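Local coordinates for protein putative branched-chain amino acid aminotransferase IlvE (PDB 4DQN) that probably catalyses the pyridoxal-phosphate-dependent, reversible transfer of amino groups between leucine, isoleucine or valine and 2-oxoglutarate, at residues 73-78 with 338-343; 232-237 with 279-284. All coordinates share one frame; numbering follows the deposited sequence.

Contact 1: residues 73-78 with 338-343; sequences SVQLFR and GWIYKV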
# COMPACT_ATOMS: atom_id res chain seq x y z
N SER A 73 30.64 -24.03 -1.05
CA SER A 73 30.62 -22.57 -1.08
C SER A 73 29.22 -22.04 -1.43
O SER A 73 28.41 -22.74 -2.05
CB SER A 73 31.68 -22.01 -2.03
OG SER A 73 31.49 -22.49 -3.35
N VAL A 74 28.94 -20.81 -1.01
CA VAL A 74 27.60 -20.23 -1.15
C VAL A 74 27.67 -19.04 -2.10
O VAL A 74 28.66 -18.31 -2.12
CB VAL A 74 27.06 -19.79 0.23
CG1 VAL A 74 25.66 -19.16 0.08
CG2 VAL A 74 26.99 -20.99 1.15
N GLN A 75 26.63 -18.86 -2.89
CA GLN A 75 26.63 -17.75 -3.85
C GLN A 75 25.25 -17.09 -3.98
O GLN A 75 24.23 -17.71 -3.69
CB GLN A 75 27.12 -18.24 -5.22
CG GLN A 75 26.25 -19.33 -5.84
CD GLN A 75 26.94 -19.99 -7.02
OE1 GLN A 75 28.16 -20.08 -7.06
NE2 GLN A 75 26.15 -20.46 -8.00
N LEU A 76 25.26 -15.83 -4.40
CA LEU A 76 24.04 -15.10 -4.71
C LEU A 76 23.85 -15.13 -6.22
O LEU A 76 24.82 -15.34 -6.96
CB LEU A 76 24.15 -13.65 -4.25
CG LEU A 76 24.22 -13.46 -2.74
CD1 LEU A 76 24.50 -12.00 -2.41
CD2 LEU A 76 22.91 -13.92 -2.08
N PHE A 77 22.61 -14.92 -6.66
CA PHE A 77 22.26 -14.97 -8.07
C PHE A 77 21.68 -13.62 -8.51
O PHE A 77 20.57 -13.24 -8.11
CB PHE A 77 21.24 -16.09 -8.30
CG PHE A 77 20.68 -16.14 -9.70
CD1 PHE A 77 21.42 -16.71 -10.74
CD2 PHE A 77 19.41 -15.64 -9.98
CE1 PHE A 77 20.90 -16.76 -12.03
CE2 PHE A 77 18.89 -15.69 -11.26
CZ PHE A 77 19.63 -16.25 -12.29
N ARG A 78 22.46 -12.89 -9.31
CA ARG A 78 22.07 -11.60 -9.86
C ARG A 78 21.55 -10.57 -8.83
O ARG A 78 20.55 -9.90 -9.09
CB ARG A 78 21.02 -11.81 -10.97
CG ARG A 78 21.51 -12.71 -12.12
CD ARG A 78 20.39 -13.07 -13.11
NE ARG A 78 20.16 -12.27 -14.34
CZ ARG A 78 20.66 -11.07 -14.65
NH1 ARG A 78 21.46 -10.42 -13.85
NH2 ARG A 78 20.34 -10.51 -15.81
N GLY A 338 28.72 -12.28 -15.27
CA GLY A 338 28.21 -11.28 -14.34
C GLY A 338 27.02 -11.69 -13.48
O GLY A 338 26.55 -10.89 -12.67
N TRP A 339 26.51 -12.90 -13.65
CA TRP A 339 25.32 -13.34 -12.91
C TRP A 339 25.59 -13.84 -11.50
O TRP A 339 24.79 -13.61 -10.59
CB TRP A 339 24.57 -14.45 -13.67
CG TRP A 339 23.74 -13.96 -14.81
CD1 TRP A 339 23.89 -12.79 -15.51
CD2 TRP A 339 22.64 -14.65 -15.41
NE1 TRP A 339 22.94 -12.72 -16.50
CE2 TRP A 339 22.16 -13.84 -16.46
CE3 TRP A 339 22.01 -15.87 -15.15
CZ2 TRP A 339 21.07 -14.22 -17.26
CZ3 TRP A 339 20.93 -16.25 -15.95
CH2 TRP A 339 20.47 -15.43 -16.99
N ILE A 340 26.69 -14.55 -11.32
CA ILE A 340 26.97 -15.17 -10.04
C ILE A 340 27.85 -14.28 -9.17
O ILE A 340 28.85 -13.74 -9.64
CB ILE A 340 27.65 -16.53 -10.20
CG1 ILE A 340 26.81 -17.45 -11.11
CG2 ILE A 340 27.88 -17.18 -8.85
CD1 ILE A 340 25.35 -17.65 -10.68
N TYR A 341 27.47 -14.12 -7.91
CA TYR A 341 28.24 -13.36 -6.94
C TYR A 341 28.57 -14.27 -5.77
O TYR A 341 27.70 -14.56 -4.93
CB TYR A 341 27.42 -12.18 -6.42
CG TYR A 341 27.29 -11.02 -7.35
CD1 TYR A 341 26.56 -11.12 -8.53
CD2 TYR A 341 27.86 -9.79 -7.04
CE1 TYR A 341 26.42 -10.04 -9.37
CE2 TYR A 341 27.74 -8.72 -7.87
CZ TYR A 341 27.02 -8.84 -9.04
OH TYR A 341 26.89 -7.75 -9.87
N LYS A 342 29.82 -14.73 -5.71
CA LYS A 342 30.28 -15.58 -4.61
C LYS A 342 30.25 -14.78 -3.32
O LYS A 342 30.67 -13.63 -3.29
CB LYS A 342 31.68 -16.11 -4.88
CG LYS A 342 31.78 -16.97 -6.12
CD LYS A 342 30.74 -18.09 -6.10
CE LYS A 342 31.15 -19.22 -5.17
NZ LYS A 342 30.38 -20.46 -5.50
N VAL A 343 29.77 -15.41 -2.26
CA VAL A 343 29.51 -14.70 -1.01
C VAL A 343 30.81 -14.31 -0.27
O VAL A 343 30.86 -13.30 0.45
CB VAL A 343 28.53 -15.52 -0.16
CG1 VAL A 343 28.81 -15.40 1.30
CG2 VAL A 343 27.09 -15.11 -0.49
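Trp339 and Arg78, the pair with the most surface buried here, meet at one end of an antiparallel beta pairing in which strand 340-342, paired with strand 74-77, forms an outermost strand, within this chain, of the antiparallel sheet. The guanidinium of Arg78 lies over one face of the indole, the two planes 15° apart, and its CZ sits 3.7 Å from the centroid of the five-membered ring of Trp339, which meets the criteria for both a stack and a cation-pi contact. The bend at chi3 (94°) carries NE over the indole, and chi4 then sets the guanidinium almost parallel to it, while Arg78 CD packs over the same face. The backbones are joined beside this stack, Arg78 N donating to Trp339 O at 2.8 Å. On the indole's benzo side the Phe77 ring stands almost perpendicular to it, its CE1 3.4 Å from Trp339 CE3, in an oblique contact. Helix 251-262 adds Ser255 and Leu259 against the tryptophan.

Leu76 and Tyr341 form the hydrogen-bonded pair of the register; Leu76 N reaches Tyr341 O at 2.8 Å with a nearly straight N-H...O angle of 172°. Gln75 and Ile340 lie on the same sheet face as Phe77, and Gln75 NE2 is held by Gln329 O. Lys342, also on that face, bends at chi2 and chi3 to bring its ammonium over to the neighbouring strand: NZ donates to Ser73 OG, itself bonded to Asp71, and to Gln75 OE1 at 2.7 Å.

Contact 2: residues 232-237 with 279-284; sequences GITKDN and DKFVEA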
# COMPACT_ATOMS: atom_id res chain seq x y z
N GLY A 232 4.51 -17.84 -21.61
CA GLY A 232 3.94 -18.91 -22.42
C GLY A 232 4.93 -19.39 -23.45
O GLY A 232 5.80 -18.63 -23.90
N ILE A 233 4.81 -20.66 -23.84
CA ILE A 233 5.62 -21.21 -24.92
C ILE A 233 4.70 -21.56 -26.08
O ILE A 233 3.74 -22.31 -25.90
CB ILE A 233 6.41 -22.46 -24.47
CG1 ILE A 233 7.72 -22.05 -23.81
CG2 ILE A 233 6.81 -23.29 -25.66
CD1 ILE A 233 7.57 -21.58 -22.44
N THR A 234 4.99 -21.02 -27.27
CA THR A 234 4.18 -21.32 -28.46
C THR A 234 4.64 -22.60 -29.14
O THR A 234 5.72 -23.11 -28.84
CB THR A 234 4.27 -20.19 -29.49
OG1 THR A 234 5.59 -20.16 -30.05
CG2 THR A 234 3.97 -18.85 -28.84
N LYS A 235 3.82 -23.12 -30.07
CA LYS A 235 4.17 -24.30 -30.87
C LYS A 235 5.45 -24.11 -31.69
O LYS A 235 6.13 -25.08 -32.03
CB LYS A 235 3.03 -24.65 -31.84
CG LYS A 235 2.84 -23.64 -32.96
CD LYS A 235 1.93 -24.16 -34.07
CE LYS A 235 1.79 -23.13 -35.19
NZ LYS A 235 3.09 -22.82 -35.85
N ASP A 236 5.77 -22.86 -32.01
CA ASP A 236 6.99 -22.57 -32.75
C ASP A 236 8.14 -22.25 -31.79
O ASP A 236 9.05 -21.49 -32.13
CB ASP A 236 6.76 -21.41 -33.71
CG ASP A 236 5.70 -21.72 -34.74
OD1 ASP A 236 5.53 -22.91 -35.07
OD2 ASP A 236 5.03 -20.78 -35.21
N ASN A 237 8.07 -22.84 -30.61
CA ASN A 237 9.06 -22.65 -29.55
C ASN A 237 9.50 -21.21 -29.34
O ASN A 237 10.70 -20.91 -29.34
CB ASN A 237 10.27 -23.57 -29.76
CG ASN A 237 10.14 -24.89 -29.02
OD1 ASN A 237 11.01 -25.27 -28.24
ND2 ASN A 237 9.03 -25.60 -29.26
N ASP A 279 -4.90 -20.58 -26.60
CA ASP A 279 -4.49 -21.72 -27.42
C ASP A 279 -3.17 -21.45 -28.16
O ASP A 279 -2.59 -22.37 -28.74
CB ASP A 279 -5.59 -22.08 -28.42
CG ASP A 279 -6.38 -20.86 -28.88
OD1 ASP A 279 -5.85 -20.11 -29.74
OD2 ASP A 279 -7.51 -20.66 -28.39
N LYS A 280 -2.71 -20.20 -28.14
CA LYS A 280 -1.42 -19.82 -28.72
C LYS A 280 -0.27 -20.52 -27.99
O LYS A 280 0.83 -20.66 -28.53
CB LYS A 280 -1.25 -18.29 -28.62
CG LYS A 280 -0.06 -17.70 -29.36
CD LYS A 280 0.06 -16.19 -29.11
CE LYS A 280 1.25 -15.62 -29.90
NZ LYS A 280 1.44 -14.15 -29.72
N PHE A 281 -0.54 -20.98 -26.77
CA PHE A 281 0.52 -21.52 -25.92
C PHE A 281 0.42 -23.01 -25.63
O PHE A 281 -0.59 -23.50 -25.12
CB PHE A 281 0.61 -20.71 -24.62
CG PHE A 281 0.89 -19.26 -24.86
CD1 PHE A 281 2.09 -18.87 -25.44
CD2 PHE A 281 -0.05 -18.29 -24.53
CE1 PHE A 281 2.37 -17.54 -25.68
CE2 PHE A 281 0.22 -16.95 -24.77
CZ PHE A 281 1.44 -16.57 -25.34
N VAL A 282 1.49 -23.73 -25.97
CA VAL A 282 1.56 -25.17 -25.76
C VAL A 282 1.97 -25.49 -24.31
O VAL A 282 1.64 -26.55 -23.77
CB VAL A 282 2.51 -25.80 -26.81
CG1 VAL A 282 3.18 -27.04 -26.30
CG2 VAL A 282 1.73 -26.12 -28.09
N GLU A 283 2.68 -24.54 -23.69
CA GLU A 283 3.01 -24.62 -22.26
C GLU A 283 2.91 -23.23 -21.65
O GLU A 283 3.12 -22.23 -22.33
CB GLU A 283 4.44 -25.13 -22.04
CG GLU A 283 4.74 -26.54 -22.55
CD GLU A 283 6.22 -26.89 -22.37
OE1 GLU A 283 6.83 -26.44 -21.37
OE2 GLU A 283 6.78 -27.60 -23.23
N ALA A 284 2.63 -23.18 -20.35
CA ALA A 284 2.60 -21.90 -19.63
C ALA A 284 3.05 -22.10 -18.19
O ALA A 284 2.88 -23.17 -17.63
CB ALA A 284 1.20 -21.30 -19.66
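Ile233 O accepts from two successive residues, Val282 and Glu283, the signature of a classic beta bulge in the antiparallel pairing of strands 228-234 and 281-288. The bond from Val282 N is short, 2.7 Å to Ile233 O, yet bent at the hydrogen (140°); that from Glu283 N to the same oxygen is straighter but weak at 3.3 Å. Ile233 N closes the bulge from its own side, donating to Glu283 O at 2.8 Å, nearly straight at 172°; the next pair, Gly232 with Ala284, is regular and non-hydrogen-bonded.

Phe281 packs against the backbone of the facing strand. Its chi1 of -59° sets CG anti to the carbonyl carbon and beside the backbone N, which places the ring over Gly232: Gly232 CA lies over one face, 4.0 Å from the ring centroid, as a CH-pi contact, and Phe281 CD1 comes within 3.5 Å of Gly232 C. The methyl CG2 of Thr234 meets the same ring obliquely, 3.8 Å from Phe281 CE1.

In the next shell, Ile240 of strand 238-241 touches both Thr234 and Phe281, and Phe308 and Val273 also pack on the phenylalanine. Thr234 begins a type I turn ending at Asn237, and its OG1 is bonded to Glu238. The Glu283 carboxylate is held at the start of helix 316-329, where OE1 bonds to Thr318 OG1 and OE2 to Val317 N.

The two contacts lie in different sheets, their centres about 32 Å apart and their nearest atoms about 15 Å apart. Contact 1 joins strand 74-77 and the outermost strand 340-342 at one side of the antiparallel sheet, whereas contact 2 belongs to the mixed sheet. In chain order, 73-78 comes first, then 232-237 and 279-284, and finally 338-343, so the pairing of contact 2 falls wholly within the span bridged by contact 1. Helix 316-329 is common to their surroundings: Val317 and Thr318 near its start meet contact 2, and Leu325, Ile328 and Gln329 near its end meet contact 1. That helix therefore packs against both contacts, and strand 340-342 returns the C-terminal part to the first sheet.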